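PDB 4EZB: phosphogluconate dehydrogenase NAD-binding putative C-terminal domain-containing protein, which is of unknown function but is probably an oxidoreductase, with a Rossmann-like domain consistent with dinucleotide binding. Local coordinates for residues D89-T100 / A115-V123. Sequence-based numbering, arbitrary orientation.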
loop_
_atom_site.group_PDB
_atom_site.type_symbol
_atom_site.label_atom_id
_atom_site.label_comp_id
_atom_site.label_asym_id
_atom_site.label_seq_id
_atom_site.Cartn_x
_atom_site.Cartn_y
_atom_site.Cartn_z
ATOM N N ASP A 89 7.249 -40.705 -14.359
ATOM C CA ASP A 89 5.891 -40.455 -13.862
ATOM C C ASP A 89 5.656 -38.956 -13.685
ATOM O O ASP A 89 4.543 -38.466 -13.884
ATOM C CB ASP A 89 5.653 -41.137 -12.510
ATOM C CG ASP A 89 6.032 -42.604 -12.523
ATOM O OD1 ASP A 89 5.304 -43.416 -13.152
ATOM O OD2 ASP A 89 7.075 -42.930 -11.908
ATOM N N VAL A 90 6.707 -38.245 -13.285
ATOM C CA VAL A 90 6.646 -36.816 -13.040
ATOM C C VAL A 90 7.824 -36.130 -13.706
ATOM O O VAL A 90 8.973 -36.433 -13.412
ATOM C CB VAL A 90 6.698 -36.524 -11.539
ATOM C CG1 VAL A 90 6.677 -35.029 -11.301
ATOM C CG2 VAL A 90 5.528 -37.216 -10.822
ATOM N N VAL A 91 7.523 -35.199 -14.594
ATOM C CA VAL A 91 8.528 -34.380 -15.217
ATOM C C VAL A 91 8.522 -32.959 -14.626
ATOM O O VAL A 91 7.473 -32.278 -14.625
ATOM C CB VAL A 91 8.313 -34.342 -16.745
ATOM C CG1 VAL A 91 9.420 -33.535 -17.425
ATOM C CG2 VAL A 91 8.273 -35.765 -17.302
ATOM N N LEU A 92 9.676 -32.527 -14.110
ATOM C CA LEU A 92 9.842 -31.189 -13.535
ATOM C C LEU A 92 10.556 -30.249 -14.545
ATOM O O LEU A 92 11.698 -30.501 -14.949
ATOM C CB LEU A 92 10.634 -31.248 -12.230
ATOM C CG LEU A 92 10.081 -32.064 -11.039
ATOM C CD1 LEU A 92 10.846 -31.742 -9.759
ATOM C CD2 LEU A 92 8.594 -31.842 -10.780
ATOM N N SER A 93 9.892 -29.172 -14.946
ATOM C CA SER A 93 10.488 -28.245 -15.930
ATOM C C SER A 93 11.093 -27.050 -15.215
ATOM O O SER A 93 10.380 -26.215 -14.718
ATOM C CB SER A 93 9.447 -27.768 -16.948
ATOM O OG SER A 93 10.077 -27.042 -18.007
ATOM N N LEU A 94 12.414 -26.991 -15.152
ATOM C CA LEU A 94 13.109 -25.839 -14.559
ATOM C C LEU A 94 14.111 -25.366 -15.605
ATOM O O LEU A 94 15.198 -25.926 -15.747
ATOM C CB LEU A 94 13.835 -26.229 -13.283
ATOM C CG LEU A 94 13.014 -26.479 -12.017
ATOM C CD1 LEU A 94 13.599 -27.632 -11.198
ATOM C CD2 LEU A 94 12.954 -25.191 -11.190
ATOM N N VAL A 95 13.708 -24.379 -16.386
ATOM C CA VAL A 95 14.526 -23.892 -17.491
ATOM C C VAL A 95 14.495 -22.373 -17.423
ATOM O O VAL A 95 13.822 -21.797 -16.540
ATOM C CB VAL A 95 14.045 -24.431 -18.864
ATOM C CG1 VAL A 95 14.330 -25.920 -18.984
ATOM C CG2 VAL A 95 12.565 -24.141 -19.117
ATOM N N VAL A 96 15.216 -21.703 -18.319
ATOM C CA VAL A 96 15.142 -20.252 -18.319
ATOM C C VAL A 96 13.730 -19.883 -18.739
ATOM O O VAL A 96 13.156 -20.499 -19.651
ATOM C CB VAL A 96 16.182 -19.586 -19.241
ATOM C CG1 VAL A 96 17.592 -19.769 -18.673
ATOM C CG2 VAL A 96 16.071 -20.114 -20.674
ATOM N N GLY A 97 13.173 -18.897 -18.046
ATOM C CA GLY A 97 11.845 -18.394 -18.330
ATOM C C GLY A 97 11.518 -18.389 -19.810
ATOM O O GLY A 97 10.481 -18.935 -20.213
ATOM N N ALA A 98 12.418 -17.810 -20.613
ATOM C CA ALA A 98 12.196 -17.655 -22.045
ATOM C C ALA A 98 11.905 -18.985 -22.723
ATOM O O ALA A 98 11.119 -19.028 -23.656
ATOM C CB ALA A 98 13.391 -16.978 -22.713
ATOM N N ALA A 99 12.525 -20.066 -22.247
ATOM C CA ALA A 99 12.408 -21.365 -22.912
ATOM C C ALA A 99 11.153 -22.183 -22.547
ATOM O O ALA A 99 10.927 -23.249 -23.121
ATOM C CB ALA A 99 13.674 -22.190 -22.695
ATOM N N THR A 100 10.341 -21.679 -21.617
ATOM C CA THR A 100 9.185 -22.424 -21.083
ATOM C C THR A 100 8.335 -23.204 -22.127
ATOM O O THR A 100 8.174 -24.425 -22.033
ATOM C CB THR A 100 8.296 -21.517 -20.193
ATOM O OG1 THR A 100 9.056 -21.070 -19.066
ATOM C CG2 THR A 100 7.094 -22.278 -19.650
ATOM N N ALA A 115 1.614 -39.780 -17.206
ATOM C CA ALA A 115 2.641 -38.877 -16.689
ATOM C C ALA A 115 2.118 -37.462 -16.421
ATOM O O ALA A 115 1.217 -36.986 -17.099
ATOM C CB ALA A 115 3.817 -38.826 -17.641
ATOM N N VAL A 116 2.705 -36.808 -15.424
ATOM C CA VAL A 116 2.398 -35.417 -15.116
ATOM C C VAL A 116 3.635 -34.535 -15.388
ATOM O O VAL A 116 4.714 -34.820 -14.891
ATOM C CB VAL A 116 1.918 -35.265 -13.652
ATOM C CG1 VAL A 116 1.543 -33.820 -13.366
ATOM C CG2 VAL A 116 0.726 -36.176 -13.366
ATOM N N PHE A 117 3.471 -33.517 -16.228
ATOM C CA PHE A 117 4.473 -32.479 -16.472
ATOM C C PHE A 117 4.147 -31.345 -15.508
ATOM O O PHE A 117 3.028 -30.794 -15.562
ATOM C CB PHE A 117 4.295 -32.000 -17.910
ATOM C CG PHE A 117 5.356 -31.038 -18.394
ATOM C CD1 PHE A 117 6.523 -31.513 -18.995
ATOM C CD2 PHE A 117 5.155 -29.663 -18.302
ATOM C CE1 PHE A 117 7.490 -30.628 -19.485
ATOM C CE2 PHE A 117 6.101 -28.769 -18.783
ATOM C CZ PHE A 117 7.278 -29.256 -19.379
ATOM N N ILE A 118 5.070 -31.030 -14.594
ATOM C CA ILE A 118 4.875 -29.920 -13.685
ATOM C C ILE A 118 5.780 -28.781 -14.119
ATOM O O ILE A 118 7.008 -28.911 -14.176
ATOM C CB ILE A 118 5.172 -30.274 -12.197
ATOM C CG1 ILE A 118 4.451 -31.545 -11.751
ATOM C CG2 ILE A 118 4.779 -29.117 -11.284
ATOM C CD1 ILE A 118 4.753 -31.919 -10.307
ATOM N N ASP A 119 5.179 -27.657 -14.456
ATOM C CA ASP A 119 5.961 -26.544 -14.946
ATOM C C ASP A 119 6.337 -25.699 -13.759
ATOM O O ASP A 119 5.469 -25.104 -13.148
ATOM C CB ASP A 119 5.156 -25.721 -15.938
ATOM C CG ASP A 119 6.001 -24.662 -16.615
ATOM O OD1 ASP A 119 6.292 -24.845 -17.834
ATOM O OD2 ASP A 119 6.391 -23.669 -15.926
ATOM N N LEU A 120 7.618 -25.633 -13.426
ATOM C CA LEU A 120 8.023 -24.839 -12.261
ATOM C C LEU A 120 8.712 -23.522 -12.596
ATOM O O LEU A 120 9.343 -22.912 -11.718
ATOM C CB LEU A 120 8.945 -25.654 -11.342
ATOM C CG LEU A 120 8.382 -26.983 -10.901
ATOM C CD1 LEU A 120 9.504 -27.826 -10.298
ATOM C CD2 LEU A 120 7.233 -26.750 -9.927
ATOM N N ASN A 121 8.615 -23.085 -13.836
ATOM C CA ASN A 121 9.269 -21.868 -14.287
ATOM C C ASN A 121 8.715 -20.535 -13.791
ATOM O O ASN A 121 7.555 -20.435 -13.494
ATOM C CB ASN A 121 9.362 -21.894 -15.785
ATOM C CG ASN A 121 10.120 -23.086 -16.272
ATOM O OD1 ASN A 121 11.254 -23.283 -15.910
ATOM N ND2 ASN A 121 9.480 -23.913 -17.041
ATOM N N SER A 122 9.561 -19.516 -13.684
ATOM C CA SER A 122 9.126 -18.212 -13.148
ATOM C C SER A 122 8.402 -17.375 -14.191
ATOM O O SER A 122 8.885 -16.314 -14.573
ATOM C CB SER A 122 10.310 -17.407 -12.611
ATOM O OG SER A 122 11.357 -18.265 -12.222
ATOM N N VAL A 123 7.244 -17.844 -14.645
ATOM C CA VAL A 123 6.467 -17.141 -15.659
ATOM C C VAL A 123 5.038 -16.900 -15.165
ATOM O O VAL A 123 4.626 -17.483 -14.163
ATOM C CB VAL A 123 6.524 -17.874 -17.027
ATOM C CG1 VAL A 123 7.939 -17.834 -17.599
ATOM C CG2 VAL A 123 6.039 -19.326 -16.920
HETATM O O HOH W 1 8.101 -25.983 -19.694
HETATM O O HOH W 2 11.995 -19.898 -15.146
#
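Val91 N to Val116 O and Ile118 N to Val91 O are two of the four backbone hydrogen bonds that zip together the parallel strands 90-93 and 116-119. A fifth, from Leu120 N to Ser93 O, is longer at 3.1 Å and more bent (148°), and carries the pairing one residue past the end of strand 116-119.

Beyond the strands, the Asn121 amide takes over. Its OD1 receives Val95 N at 2.7 Å, in the carbonyl plane and almost straight (178°). With CG anti to its own carbonyl carbon (chi1 -59°), the amide reaches back to Ser93, where ND2 gives OG a weak bond of 3.3 Å. Asp119 OD2 accepts Asn121 N in an Asx turn and forms a salt bridge with Lys128. Water 1 links Ser93 OG, Asp119 OD1 and Thr100 O. With an alanine at Asn121, Val95 N would probably lose its acceptor and Ser93 OG its weak donor, leaving the 94-97 loop less firmly tied.

Apolar contacts line both faces. On one, Ile118 CD1 touches both Val90 CG1 (3.8 Å) and Leu92 CD2 (3.9 Å), with helix 167-175 covering Ile118. On the other, Phe117 CZ meets Ser93 CB at 3.6 Å, and its CD1 meets Val91 CG1. Val103 of helix 100-107 touches this ring.

The two strands and helix 100-107 form a Rossmann-type beta-alpha-beta unit. On the Phe117 face, apolar packing gives way to a buried polar network tying together the loops after the strands; Leu92, Leu94 and Leu120 keep the other face apolar.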